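Local coordinates for Serine/threonine-protein phosphatase 2A regulatory subunit B'' subunit alpha (Homo sapiens, PDB 4I5J), which serves as a calcium-binding regulatory subunit of protein phosphatase 2A that might modulate the substrate selectivity, activity and localization of the catalytic enzyme, at residues K15-C18 with L19-P23; Q92-A95 with L96-E99; R149-E152 with R153-S156; F271-E274 with K275-H279; Q66-F69 with Y70-R74. All blocks are in the same frame, centred on the assembly; numbering follows the deposited sequence.

Interaction 1. Residues K15-C18 with L19-P23; sequences KFIC and LLAKP
Phe16 and Leu20 meet one turn apart near the C-terminal end of helix 12-20, in the N-terminal EF-hand-family region of the subunit, with the leucine CG lying over one face of the ring. Leu20 CD1 comes in at the CZ end of the ring, 3.4 Å from Phe16 CZ; the two side chains run at a slant to each other. Phe16 reaches this place because its CG is anti to the backbone N (chi1 178°), whereas Leu20 turns its CG beside its own backbone N. Their main chains are tied as well, Leu20 N donating to Phe16 O at 3.2 Å. One residue further on, Ile17 CG2 faces Ala21 CB more loosely at 4.2 Å, and Ala21 N makes the shorter helical bond, 2.8 Å to Ile17 O. Ala21 is where the chain leaves helical geometry, and two waters bridge Cys18 O and Ala21 O across this exit. With an alanine at Phe16, Leu20 would probably lose the ring its CG and CD1 pack against, and a gap would be likely to open toward the neighbouring helices. Those helices box the ring in: Leu36 of helix 34-43 touches both Phe16 and Leu20, Ile85 of helix 82-86 meets Phe16 and Ile17, and Leu91 and Leu94 of helix 90-97 pack on Phe16.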
loop_
_atom_site.group_PDB
_atom_site.type_symbol
_atom_site.label_atom_id
_atom_site.label_comp_id
_atom_site.label_asym_id
_atom_site.label_seq_id
_atom_site.Cartn_x
_atom_site.Cartn_y
_atom_site.Cartn_z
ATOM N N LYS A 15 -0.233 -7.161 26.189
ATOM C CA LYS A 15 -1.571 -7.261 26.772
ATOM C C LYS A 15 -2.650 -7.026 25.715
ATOM O O LYS A 15 -3.728 -7.607 25.774
ATOM C CB LYS A 15 -1.752 -6.267 27.916
ATOM C CG LYS A 15 -0.835 -6.484 29.132
ATOM C CD LYS A 15 -0.935 -5.269 30.090
ATOM C CE LYS A 15 0.118 -5.288 31.202
ATOM N NZ LYS A 15 0.047 -4.048 32.039
ATOM N N PHE A 16 -2.373 -6.150 24.756
ATOM C CA PHE A 16 -3.337 -5.902 23.697
ATOM C C PHE A 16 -3.553 -7.170 22.883
ATOM O O PHE A 16 -4.694 -7.536 22.562
ATOM C CB PHE A 16 -2.849 -4.783 22.777
ATOM C CG PHE A 16 -3.778 -4.501 21.626
ATOM C CD1 PHE A 16 -4.885 -3.694 21.798
ATOM C CD2 PHE A 16 -3.540 -5.047 20.369
ATOM C CE1 PHE A 16 -5.741 -3.426 20.735
ATOM C CE2 PHE A 16 -4.388 -4.786 19.303
ATOM C CZ PHE A 16 -5.491 -3.975 19.488
ATOM N N ILE A 17 -2.447 -7.820 22.532
ATOM C CA ILE A 17 -2.492 -9.057 21.774
ATOM C C ILE A 17 -3.345 -10.088 22.527
ATOM O O ILE A 17 -4.262 -10.663 21.953
ATOM C CB ILE A 17 -1.084 -9.635 21.541
ATOM C CG1 ILE A 17 -0.198 -8.648 20.767
ATOM C CG2 ILE A 17 -1.167 -10.985 20.839
ATOM C CD1 ILE A 17 -0.494 -8.534 19.315
ATOM N N CYS A 18 -3.062 -10.297 23.813
ATOM C CA CYS A 18 -3.782 -11.300 24.600
ATOM C C CYS A 18 -5.268 -10.999 24.647
ATOM O O CYS A 18 -6.096 -11.905 24.767
ATOM C CB CYS A 18 -3.239 -11.387 26.035
ATOM S SG CYS A 18 -1.555 -12.019 26.158
ATOM N N LEU A 19 -5.602 -9.722 24.541
ATOM C CA LEU A 19 -6.987 -9.310 24.652
ATOM C C LEU A 19 -7.785 -9.661 23.402
ATOM O O LEU A 19 -8.907 -10.127 23.499
ATOM C CB LEU A 19 -7.055 -7.807 24.919
ATOM C CG LEU A 19 -8.460 -7.262 25.099
ATOM C CD1 LEU A 19 -9.167 -8.045 26.186
ATOM C CD2 LEU A 19 -8.392 -5.804 25.469
ATOM N N LEU A 20 -7.215 -9.435 22.221
ATOM C CA LEU A 20 -7.951 -9.687 20.971
ATOM C C LEU A 20 -7.680 -11.055 20.375
ATOM O O LEU A 20 -8.415 -11.498 19.489
ATOM C CB LEU A 20 -7.615 -8.640 19.905
ATOM C CG LEU A 20 -8.077 -7.212 20.169
ATOM C CD1 LEU A 20 -7.865 -6.378 18.915
ATOM C CD2 LEU A 20 -9.530 -7.262 20.533
ATOM N N ALA A 21 -6.608 -11.707 20.823
ATOM C CA ALA A 21 -6.162 -12.931 20.173
ATOM C C ALA A 21 -7.036 -14.096 20.568
ATOM O O ALA A 21 -7.581 -14.132 21.664
ATOM C CB ALA A 21 -4.713 -13.245 20.521
ATOM N N LYS A 22 -7.145 -15.067 19.678
ATOM C CA LYS A 22 -7.752 -16.323 20.060
ATOM C C LYS A 22 -6.870 -16.948 21.135
ATOM O O LYS A 22 -5.706 -16.561 21.293
ATOM C CB LYS A 22 -7.929 -17.197 18.827
ATOM C CG LYS A 22 -8.959 -16.599 17.879
ATOM C CD LYS A 22 -9.023 -17.352 16.573
ATOM C CE LYS A 22 -9.949 -16.676 15.576
ATOM N NZ LYS A 22 -10.013 -17.469 14.306
ATOM N N PRO A 23 -7.426 -17.875 21.923
ATOM C CA PRO A 23 -6.629 -18.286 23.087
ATOM C C PRO A 23 -5.343 -18.996 22.680
ATOM O O PRO A 23 -5.337 -19.753 21.711
ATOM C CB PRO A 23 -7.571 -19.208 23.864
ATOM C CG PRO A 23 -8.641 -19.604 22.886
ATOM C CD PRO A 23 -8.748 -18.524 21.866
HETATM O O HOH W 1 -8.654 -13.028 24.147
HETATM O O HOH W 2 -6.111 -14.439 24.038
#

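Interaction 2. Residues Q92-A95 with L96-E99; sequences QTLA and LLEE
Three main-chain carbonyls in a row, those of Gln92, Thr93 and Leu94, each take an N-H from four residues on. Leu96 N reaches Gln92 O at 2.9 Å, Leu97 N reaches Thr93 O at 2.8 Å, and Glu98 N makes a longer bond of 3.2 Å to Leu94 O. The next carbonyl, Ala95 O, is served by a water instead, 2.9 Å away, whose other proton goes to Glu98 OE2 at 2.8 Å. The extended Glu98 chain, with CG beside its backbone N (chi1 -63°), passes close by Leu94 O on its way to that water. This is the closing end of helix 90-97, in the N-terminal EF-hand-family region of the subunit and away from the calcium site. Thr93 OG1 is satisfied by Asn89 O, one turn back and just ahead of the helix, while its side chain packs on Ile106 and Tyr109. Of the apolar groups, Leu94 CD2 and Leu97 CD2 approach to 4.0 Å, their side chains set at a slant, and continue onto Phe110 and Ile103 respectively. Gln92 and Leu96 lie side by side and point the same way, with Gln92 NE2 4.0 Å from Leu96 CD1.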
loop_
_atom_site.group_PDB
_atom_site.type_symbol
_atom_site.label_atom_id
_atom_site.label_comp_id
_atom_site.label_asym_id
_atom_site.label_seq_id
_atom_site.Cartn_x
_atom_site.Cartn_y
_atom_site.Cartn_z
ATOM N N GLN A 92 -1.437 4.194 20.845
ATOM C CA GLN A 92 -1.594 5.642 21.084
ATOM C C GLN A 92 -2.793 6.211 20.328
ATOM O O GLN A 92 -3.543 7.029 20.848
ATOM C CB GLN A 92 -0.337 6.417 20.684
ATOM C CG GLN A 92 -0.545 7.917 20.693
ATOM C CD GLN A 92 0.474 8.637 19.856
ATOM O OE1 GLN A 92 1.295 8.014 19.166
ATOM N NE2 GLN A 92 0.428 9.954 19.896
ATOM N N THR A 93 -2.990 5.770 19.091
ATOM C CA THR A 93 -4.131 6.243 18.317
ATOM C C THR A 93 -5.464 5.803 18.965
ATOM O O THR A 93 -6.456 6.522 18.916
ATOM C CB THR A 93 -4.068 5.728 16.856
ATOM O OG1 THR A 93 -2.894 6.243 16.214
ATOM C CG2 THR A 93 -5.280 6.197 16.078
ATOM N N LEU A 94 -5.490 4.619 19.564
ATOM C CA LEU A 94 -6.671 4.199 20.320
ATOM C C LEU A 94 -6.884 5.129 21.500
ATOM O O LEU A 94 -8.004 5.534 21.791
ATOM C CB LEU A 94 -6.519 2.764 20.828
ATOM C CG LEU A 94 -6.722 1.676 19.782
ATOM C CD1 LEU A 94 -6.911 0.315 20.465
ATOM C CD2 LEU A 94 -7.915 2.029 18.926
ATOM N N ALA A 95 -5.799 5.471 22.185
ATOM C CA ALA A 95 -5.890 6.394 23.312
ATOM C C ALA A 95 -6.447 7.758 22.873
ATOM O O ALA A 95 -7.208 8.397 23.610
ATOM C CB ALA A 95 -4.534 6.547 23.973
ATOM N N LEU A 96 -6.079 8.191 21.668
ATOM C CA LEU A 96 -6.525 9.488 21.149
ATOM C C LEU A 96 -7.969 9.402 20.652
ATOM O O LEU A 96 -8.730 10.351 20.749
ATOM C CB LEU A 96 -5.610 9.972 20.017
ATOM C CG LEU A 96 -4.158 10.361 20.318
ATOM C CD1 LEU A 96 -3.395 10.640 19.017
ATOM C CD2 LEU A 96 -4.068 11.579 21.244
ATOM N N LEU A 97 -8.329 8.249 20.117
ATOM C CA LEU A 97 -9.679 7.977 19.637
ATOM C C LEU A 97 -10.721 8.131 20.738
ATOM O O LEU A 97 -11.826 8.606 20.493
ATOM C CB LEU A 97 -9.727 6.551 19.081
ATOM C CG LEU A 97 -11.002 6.063 18.408
ATOM C CD1 LEU A 97 -11.271 6.899 17.189
ATOM C CD2 LEU A 97 -10.840 4.605 18.036
ATOM N N GLU A 98 -10.363 7.734 21.953
ATOM C CA GLU A 98 -11.304 7.740 23.071
ATOM C C GLU A 98 -11.692 9.141 23.529
ATOM O O GLU A 98 -12.620 9.297 24.312
ATOM C CB GLU A 98 -10.729 6.962 24.255
ATOM C CG GLU A 98 -10.500 5.486 23.975
ATOM C CD GLU A 98 -9.654 4.808 25.041
ATOM O OE1 GLU A 98 -9.391 3.590 24.916
ATOM O OE2 GLU A 98 -9.245 5.499 26.001
ATOM N N GLU A 99 -10.982 10.154 23.051
ATOM C CA GLU A 99 -11.254 11.534 23.445
ATOM C C GLU A 99 -11.796 12.374 22.291
ATOM O O GLU A 99 -12.810 13.052 22.426
ATOM C CB GLU A 99 -9.985 12.194 23.993
ATOM C CG GLU A 99 -9.678 11.898 25.450
ATOM C CD GLU A 99 -8.706 12.908 26.041
ATOM O OE1 GLU A 99 -8.896 13.302 27.213
ATOM O OE2 GLU A 99 -7.755 13.315 25.331
HETATM O O HOH W 3 -7.775 7.871 26.391
#

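Interaction 3. Residues R149-E152 with R153-S156; sequences RIIE and RIFS
Helix 148-154, within the EF-hand pair region of the subunit, carries Ile151 against Ile154 on its last turn and against Phe155 just beyond it. Ile151 divides the work between its branches. CD1 reaches Ile154 CD1 at 3.8 Å, the two side chains at a slant, while CG2, anti to the backbone N, runs alongside the aromatic ring and lies 4.1 Å from Phe155 CD2. The same ring presents its edge to Ile151 O, which lies in the ring plane 3.4 Å from CD2; that carbonyl also accepts Phe155 N at 3.0 Å. Ile154 N bonds to Ile150 O in the carbonyl plane, at 2.9 Å. Nearby is the calcium-loaded EF-hand loop: the Arg153 side chain lies about 5 Å from that of Asp200, a calcium ligand, and about 8 Å from the calcium ion. Arg153 does not coordinate the metal; bent at chi2 and chi3 (-68° and -59°), it gives NE to Cys198 O and NH2 to Arg197 O at the end of helix 189-199, which leads into the loop. Arg149, one turn earlier, gives NH1 to Tyr214 O and, in a salt bridge, to Glu217, and makes a cation-pi contact with Tyr214, both on helix 209-226.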
loop_
_atom_site.group_PDB
_atom_site.type_symbol
_atom_site.label_atom_id
_atom_site.label_comp_id
_atom_site.label_asym_id
_atom_site.label_seq_id
_atom_site.Cartn_x
_atom_site.Cartn_y
_atom_site.Cartn_z
ATOM N N ARG A 149 3.179 -2.699 -17.382
ATOM C CA ARG A 149 4.066 -3.715 -16.845
ATOM C C ARG A 149 4.050 -3.743 -15.312
ATOM O O ARG A 149 4.042 -4.813 -14.710
ATOM C CB ARG A 149 5.484 -3.570 -17.406
ATOM C CG ARG A 149 5.614 -4.227 -18.779
ATOM C CD ARG A 149 6.928 -3.876 -19.517
ATOM N NE ARG A 149 6.929 -4.512 -20.837
ATOM C CZ ARG A 149 7.933 -4.474 -21.705
ATOM N NH1 ARG A 149 9.052 -3.831 -21.415
ATOM N NH2 ARG A 149 7.816 -5.096 -22.867
ATOM N N ILE A 150 4.034 -2.576 -14.685
ATOM C CA ILE A 150 3.887 -2.545 -13.236
ATOM C C ILE A 150 2.486 -3.067 -12.824
ATOM O O ILE A 150 2.367 -3.819 -11.868
ATOM C CB ILE A 150 4.206 -1.142 -12.651
ATOM C CG1 ILE A 150 4.737 -1.273 -11.225
ATOM C CG2 ILE A 150 3.008 -0.173 -12.801
ATOM C CD1 ILE A 150 6.135 -1.959 -11.148
ATOM N N ILE A 151 1.452 -2.735 -13.588
ATOM C CA ILE A 151 0.092 -3.184 -13.259
ATOM C C ILE A 151 -0.004 -4.707 -13.363
ATOM O O ILE A 151 -0.564 -5.370 -12.492
ATOM C CB ILE A 151 -0.978 -2.520 -14.166
ATOM C CG1 ILE A 151 -1.003 -0.995 -13.969
ATOM C CG2 ILE A 151 -2.353 -3.129 -13.924
ATOM C CD1 ILE A 151 -1.366 -0.530 -12.589
ATOM N N GLU A 152 0.579 -5.258 -14.420
ATOM C CA GLU A 152 0.676 -6.703 -14.579
ATOM C C GLU A 152 1.379 -7.318 -13.371
ATOM O O GLU A 152 0.981 -8.378 -12.877
ATOM C CB GLU A 152 1.410 -7.042 -15.887
ATOM C CG GLU A 152 1.540 -8.518 -16.197
ATOM C CD GLU A 152 2.087 -8.759 -17.604
ATOM O OE1 GLU A 152 2.299 -7.771 -18.348
ATOM O OE2 GLU A 152 2.307 -9.936 -17.968
ATOM N N ARG A 153 2.404 -6.640 -12.865
ATOM C CA ARG A 153 3.084 -7.125 -11.661
ATOM C C ARG A 153 2.175 -7.084 -10.429
ATOM O O ARG A 153 2.176 -7.997 -9.605
ATOM C CB ARG A 153 4.378 -6.344 -11.428
ATOM C CG ARG A 153 5.483 -6.632 -12.472
ATOM C CD ARG A 153 5.993 -8.053 -12.334
ATOM N NE ARG A 153 6.535 -8.251 -10.993
ATOM C CZ ARG A 153 6.511 -9.405 -10.336
ATOM N NH1 ARG A 153 5.985 -10.481 -10.905
ATOM N NH2 ARG A 153 7.025 -9.481 -9.118
ATOM N N ILE A 154 1.404 -6.019 -10.293
ATOM C CA ILE A 154 0.434 -5.948 -9.206
ATOM C C ILE A 154 -0.514 -7.144 -9.254
ATOM O O ILE A 154 -0.848 -7.725 -8.226
ATOM C CB ILE A 154 -0.356 -4.655 -9.280
ATOM C CG1 ILE A 154 0.513 -3.479 -8.815
ATOM C CG2 ILE A 154 -1.634 -4.762 -8.458
ATOM C CD1 ILE A 154 0.055 -2.140 -9.440
ATOM N N PHE A 155 -0.911 -7.533 -10.461
ATOM C CA PHE A 155 -1.865 -8.623 -10.635
ATOM C C PHE A 155 -1.200 -9.998 -10.702
ATOM O O PHE A 155 -1.868 -11.001 -10.963
ATOM C CB PHE A 155 -2.710 -8.375 -11.886
ATOM C CG PHE A 155 -3.872 -7.465 -11.642
ATOM C CD1 PHE A 155 -5.148 -7.976 -11.533
ATOM C CD2 PHE A 155 -3.685 -6.101 -11.492
ATOM C CE1 PHE A 155 -6.228 -7.149 -11.295
ATOM C CE2 PHE A 155 -4.764 -5.268 -11.244
ATOM C CZ PHE A 155 -6.038 -5.792 -11.155
ATOM N N SER A 156 0.106 -10.034 -10.436
ATOM C CA SER A 156 0.925 -11.258 -10.512
ATOM C C SER A 156 0.917 -12.081 -9.239
ATOM O O SER A 156 1.325 -13.239 -9.238
ATOM C CB SER A 156 2.386 -10.890 -10.768
ATOM O OG SER A 156 2.935 -10.237 -9.619
#

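Interaction 4. Residues F271-E274 with K275-H279; sequences FNLE and KYLDH
Asn272 caps the N-terminus of helix 273-277: its OD1 accepts Lys275 N at 3.0 Å, a fairly straight bond (164° at the hydrogen) whose donor stands above the plane of the amide carbonyl. CG anti to the backbone N, chi1 -168°, swings the amide over the first turn. Main-chain bonds follow, Asn272 O taking Tyr276 N at 2.9 Å and Leu273 O taking Leu277 N at 3.1 Å, the latter almost linear. Van der Waals contact adds to the cap, since the extended Lys275 chain slants across the amide and brings CD to 3.3 Å from Asn272 ND2. Among apolar groups, Leu273 CD1 meets Leu277 CD2 at 4.2 Å. A leucine in place of Asn272 would probably leave Lys275 N without its capping acceptor and the first turn less firmly held. The short helix lies on helix 209-226, where Met223 touches Leu273, Tyr276 and Leu277, while Asp268 and Thr269 of helix 263-271 border Lys275 and Tyr276.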
loop_
_atom_site.group_PDB
_atom_site.type_symbol
_atom_site.label_atom_id
_atom_site.label_comp_id
_atom_site.label_asym_id
_atom_site.label_seq_id
_atom_site.Cartn_x
_atom_site.Cartn_y
_atom_site.Cartn_z
ATOM N N PHE A 271 8.022 3.543 -13.767
ATOM C CA PHE A 271 6.657 3.131 -14.077
ATOM C C PHE A 271 5.538 4.164 -13.907
ATOM O O PHE A 271 4.366 3.812 -14.013
ATOM C CB PHE A 271 6.303 1.809 -13.383
ATOM C CG PHE A 271 6.349 1.864 -11.878
ATOM C CD1 PHE A 271 5.329 2.474 -11.163
ATOM C CD2 PHE A 271 7.382 1.264 -11.180
ATOM C CE1 PHE A 271 5.354 2.509 -9.786
ATOM C CE2 PHE A 271 7.414 1.297 -9.803
ATOM C CZ PHE A 271 6.394 1.925 -9.104
ATOM N N ASN A 272 5.891 5.426 -13.662
ATOM C CA ASN A 272 4.910 6.525 -13.668
ATOM C C ASN A 272 5.418 7.629 -14.607
ATOM O O ASN A 272 6.035 8.607 -14.171
ATOM C CB ASN A 272 4.634 7.044 -12.241
ATOM C CG ASN A 272 3.413 7.983 -12.161
ATOM O OD1 ASN A 272 3.207 8.845 -13.018
ATOM N ND2 ASN A 272 2.611 7.817 -11.110
ATOM N N LEU A 273 5.180 7.438 -15.904
ATOM C CA LEU A 273 5.758 8.294 -16.951
ATOM C C LEU A 273 5.415 9.751 -16.741
ATOM O O LEU A 273 6.245 10.619 -16.968
ATOM C CB LEU A 273 5.260 7.861 -18.335
ATOM C CG LEU A 273 5.832 8.552 -19.582
ATOM C CD1 LEU A 273 7.353 8.415 -19.630
ATOM C CD2 LEU A 273 5.201 7.978 -20.859
ATOM N N GLU A 274 4.177 10.002 -16.314
ATOM C CA GLU A 274 3.673 11.343 -16.034
ATOM C C GLU A 274 4.443 12.029 -14.915
ATOM O O GLU A 274 4.893 13.162 -15.066
ATOM C CB GLU A 274 2.192 11.281 -15.642
ATOM C CG GLU A 274 1.206 11.156 -16.798
ATOM C CD GLU A 274 -0.243 11.268 -16.329
ATOM O OE1 GLU A 274 -0.586 10.626 -15.311
ATOM O OE2 GLU A 274 -1.033 12.006 -16.967
ATOM N N LYS A 275 4.571 11.350 -13.779
ATOM C CA LYS A 275 5.324 11.885 -12.643
ATOM C C LYS A 275 6.827 11.954 -12.935
ATOM O O LYS A 275 7.565 12.630 -12.221
ATOM C CB LYS A 275 5.075 11.064 -11.364
ATOM C CG LYS A 275 3.706 11.239 -10.717
ATOM C CD LYS A 275 3.608 10.474 -9.385
ATOM C CE LYS A 275 2.261 10.723 -8.673
ATOM N NZ LYS A 275 1.959 9.742 -7.574
ATOM N N TYR A 276 7.279 11.246 -13.969
ATOM C CA TYR A 276 8.690 11.297 -14.358
ATOM C C TYR A 276 8.989 12.583 -15.115
ATOM O O TYR A 276 9.887 13.338 -14.741
ATOM C CB TYR A 276 9.096 10.086 -15.207
ATOM C CG TYR A 276 10.491 10.200 -15.811
ATOM C CD1 TYR A 276 11.598 10.465 -15.013
ATOM C CD2 TYR A 276 10.701 10.026 -17.178
ATOM C CE1 TYR A 276 12.875 10.562 -15.559
ATOM C CE2 TYR A 276 11.973 10.116 -17.732
ATOM C CZ TYR A 276 13.058 10.386 -16.917
ATOM O OH TYR A 276 14.332 10.483 -17.458
ATOM N N LEU A 277 8.225 12.820 -16.180
ATOM C CA LEU A 277 8.342 14.036 -16.978
ATOM C C LEU A 277 8.156 15.281 -16.121
ATOM O O LEU A 277 8.654 16.351 -16.456
ATOM C CB LEU A 277 7.327 14.018 -18.122
ATOM C CG LEU A 277 7.334 12.716 -18.929
ATOM C CD1 LEU A 277 6.329 12.739 -20.074
ATOM C CD2 LEU A 277 8.732 12.425 -19.436
ATOM N N ASP A 278 7.455 15.135 -15.002
ATOM C CA ASP A 278 7.220 16.252 -14.095
ATOM C C ASP A 278 8.434 16.497 -13.203
ATOM O O ASP A 278 8.418 17.361 -12.329
ATOM C CB ASP A 278 5.967 16.000 -13.249
ATOM C CG ASP A 278 5.520 17.232 -12.482
ATOM O OD1 ASP A 278 5.866 17.346 -11.287
ATOM O OD2 ASP A 278 4.831 18.088 -13.077
ATOM N N HIS A 279 9.495 15.733 -13.431
ATOM C CA HIS A 279 10.707 15.881 -12.642
ATOM C C HIS A 279 11.843 16.467 -13.486
ATOM O O HIS A 279 12.319 17.583 -13.249
ATOM C CB HIS A 279 11.106 14.530 -12.051
ATOM C CG HIS A 279 11.950 14.633 -10.818
ATOM N ND1 HIS A 279 11.534 15.301 -9.683
ATOM C CD2 HIS A 279 13.181 14.143 -10.535
ATOM C CE1 HIS A 279 12.476 15.222 -8.760
ATOM N NE2 HIS A 279 13.486 14.524 -9.251
#

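Interaction 5. Residues Q66-F69 with Y70-R74; sequences QRIF and YTVNR
Ile68 O is gripped by two amides: Val72 N at 2.7 Å, nearly head-on to the carbonyl, and Thr71 N in a weak bond at 3.2 Å. Arg67 O likewise takes Thr71 N, at 3.2 Å, with a weak addition from Thr71 OG1, and Gln66 O receives Tyr70 N at 2.7 Å. The last helical step is Asn73 N to Phe69 O, 3.0 Å. Across the same step Asn73 CB sits 3.7 Å from Phe69 CD2; with CG anti to its backbone N (chi1 -175°), Asn73 sets its amide steeply to the ring, the planes 74° apart. That amide is buried but satisfied, OD1 by Gly78 N and ND2 by Glu84. Tyr70 OH binds Ser182, and its ring meets Trp178, joining this helix to helix 173-184. Asn73 is the centre of an inverse gamma turn, closed by Arg74 N on Val72 O, which ends the long helix 54-72 of the EF-hand-family region.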
loop_
_atom_site.group_PDB
_atom_site.type_symbol
_atom_site.label_atom_id
_atom_site.label_comp_id
_atom_site.label_asym_id
_atom_site.label_seq_id
_atom_site.Cartn_x
_atom_site.Cartn_y
_atom_site.Cartn_z
ATOM N N GLN A 66 -7.547 -2.787 6.870
ATOM C CA GLN A 66 -6.470 -2.831 5.883
ATOM C C GLN A 66 -5.420 -1.821 6.279
ATOM O O GLN A 66 -4.230 -2.113 6.225
ATOM C CB GLN A 66 -6.968 -2.533 4.448
ATOM C CG GLN A 66 -7.908 -3.575 3.890
ATOM C CD GLN A 66 -7.578 -4.960 4.404
ATOM O OE1 GLN A 66 -6.503 -5.500 4.134
ATOM N NE2 GLN A 66 -8.490 -5.531 5.173
ATOM N N ARG A 67 -5.867 -0.642 6.714
ATOM C CA ARG A 67 -4.940 0.431 7.095
ATOM C C ARG A 67 -4.106 0.064 8.317
ATOM O O ARG A 67 -2.932 0.420 8.404
ATOM C CB ARG A 67 -5.677 1.754 7.334
ATOM C CG ARG A 67 -6.311 2.322 6.050
ATOM C CD ARG A 67 -6.805 3.736 6.278
ATOM N NE ARG A 67 -5.694 4.660 6.528
ATOM C CZ ARG A 67 -5.849 5.924 6.922
ATOM N NH1 ARG A 67 -7.066 6.400 7.133
ATOM N NH2 ARG A 67 -4.790 6.703 7.125
ATOM N N ILE A 68 -4.710 -0.643 9.257
ATOM C CA ILE A 68 -3.984 -1.113 10.435
ATOM C C ILE A 68 -2.875 -2.056 9.949
ATOM O O ILE A 68 -1.692 -1.840 10.234
ATOM C CB ILE A 68 -4.936 -1.847 11.423
ATOM C CG1 ILE A 68 -5.792 -0.854 12.226
ATOM C CG2 ILE A 68 -4.137 -2.702 12.408
ATOM C CD1 ILE A 68 -7.033 -1.510 12.917
ATOM N N PHE A 69 -3.235 -3.069 9.165
ATOM C CA PHE A 69 -2.226 -4.016 8.696
ATOM C C PHE A 69 -1.198 -3.385 7.799
ATOM O O PHE A 69 -0.008 -3.737 7.858
ATOM C CB PHE A 69 -2.863 -5.249 8.055
ATOM C CG PHE A 69 -3.331 -6.234 9.070
ATOM C CD1 PHE A 69 -4.423 -5.936 9.881
ATOM C CD2 PHE A 69 -2.627 -7.396 9.302
ATOM C CE1 PHE A 69 -4.838 -6.827 10.860
ATOM C CE2 PHE A 69 -3.041 -8.283 10.280
ATOM C CZ PHE A 69 -4.153 -7.988 11.054
ATOM N N TYR A 70 -1.653 -2.455 6.970
ATOM C CA TYR A 70 -0.758 -1.765 6.057
ATOM C C TYR A 70 0.403 -1.126 6.821
ATOM O O TYR A 70 1.560 -1.246 6.434
ATOM C CB TYR A 70 -1.528 -0.689 5.297
ATOM C CG TYR A 70 -0.745 -0.005 4.210
ATOM C CD1 TYR A 70 -0.850 -0.428 2.893
ATOM C CD2 TYR A 70 0.100 1.053 4.493
ATOM C CE1 TYR A 70 -0.142 0.197 1.885
ATOM C CE2 TYR A 70 0.822 1.695 3.480
ATOM C CZ TYR A 70 0.694 1.264 2.192
ATOM O OH TYR A 70 1.399 1.886 1.183
ATOM N N THR A 71 0.081 -0.449 7.914
ATOM C CA THR A 71 1.069 0.291 8.678
ATOM C C THR A 71 1.747 -0.563 9.750
ATOM O O THR A 71 2.944 -0.443 9.993
ATOM C CB THR A 71 0.396 1.496 9.336
ATOM O OG1 THR A 71 -0.086 2.366 8.312
ATOM C CG2 THR A 71 1.347 2.256 10.232
ATOM N N VAL A 72 0.990 -1.435 10.398
ATOM C CA VAL A 72 1.525 -2.160 11.553
ATOM C C VAL A 72 2.225 -3.480 11.176
ATOM O O VAL A 72 3.319 -3.784 11.662
ATOM C CB VAL A 72 0.409 -2.424 12.589
ATOM C CG1 VAL A 72 0.931 -3.237 13.738
ATOM C CG2 VAL A 72 -0.165 -1.087 13.080
ATOM N N ASN A 73 1.605 -4.257 10.302
ATOM C CA ASN A 73 2.118 -5.584 9.976
ATOM C C ASN A 73 3.288 -5.597 8.976
ATOM O O ASN A 73 3.161 -6.101 7.865
ATOM C CB ASN A 73 0.975 -6.444 9.458
ATOM C CG ASN A 73 1.393 -7.859 9.207
ATOM O OD1 ASN A 73 0.999 -8.460 8.207
ATOM N ND2 ASN A 73 2.210 -8.405 10.110
ATOM N N ARG A 74 4.434 -5.071 9.393
ATOM C CA ARG A 74 5.562 -4.833 8.484
ATOM C C ARG A 74 6.218 -6.083 7.877
ATOM O O ARG A 74 6.945 -5.991 6.881
ATOM C CB ARG A 74 6.610 -3.977 9.196
ATOM C CG ARG A 74 6.112 -2.578 9.509
ATOM C CD ARG A 74 6.033 -1.730 8.252
ATOM N NE ARG A 74 7.334 -1.676 7.598
ATOM C CZ ARG A 74 8.337 -0.900 7.998
ATOM N NH1 ARG A 74 8.182 -0.102 9.047
ATOM N NH2 ARG A 74 9.495 -0.923 7.349
#

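Overall arrangement
The five contacts are separate helix turns, most of them at helix ends, spread through an elongated, mainly helical subunit. Interactions 1, 2 and 5 belong to the N-terminal EF-hand-like part of the chain. Interactions 1 and 2 touch, Phe16 CE1 lying 3.9 Å from Leu94 CD1, while interaction 5 is centred about 17 Å from each of them. Interactions 3 and 4 form a second group, joined where Ile150 CD1 meets Phe271 CD2 at 3.5 Å. Interaction 3 is the one close to the bound calcium ion, through Arg153; the others lie away from the calcium site. Between the groups, interaction 5 comes within about 11 Å of both 3 and 4, nearest atoms, whereas the centres of 1 and 4 are 45 Å apart.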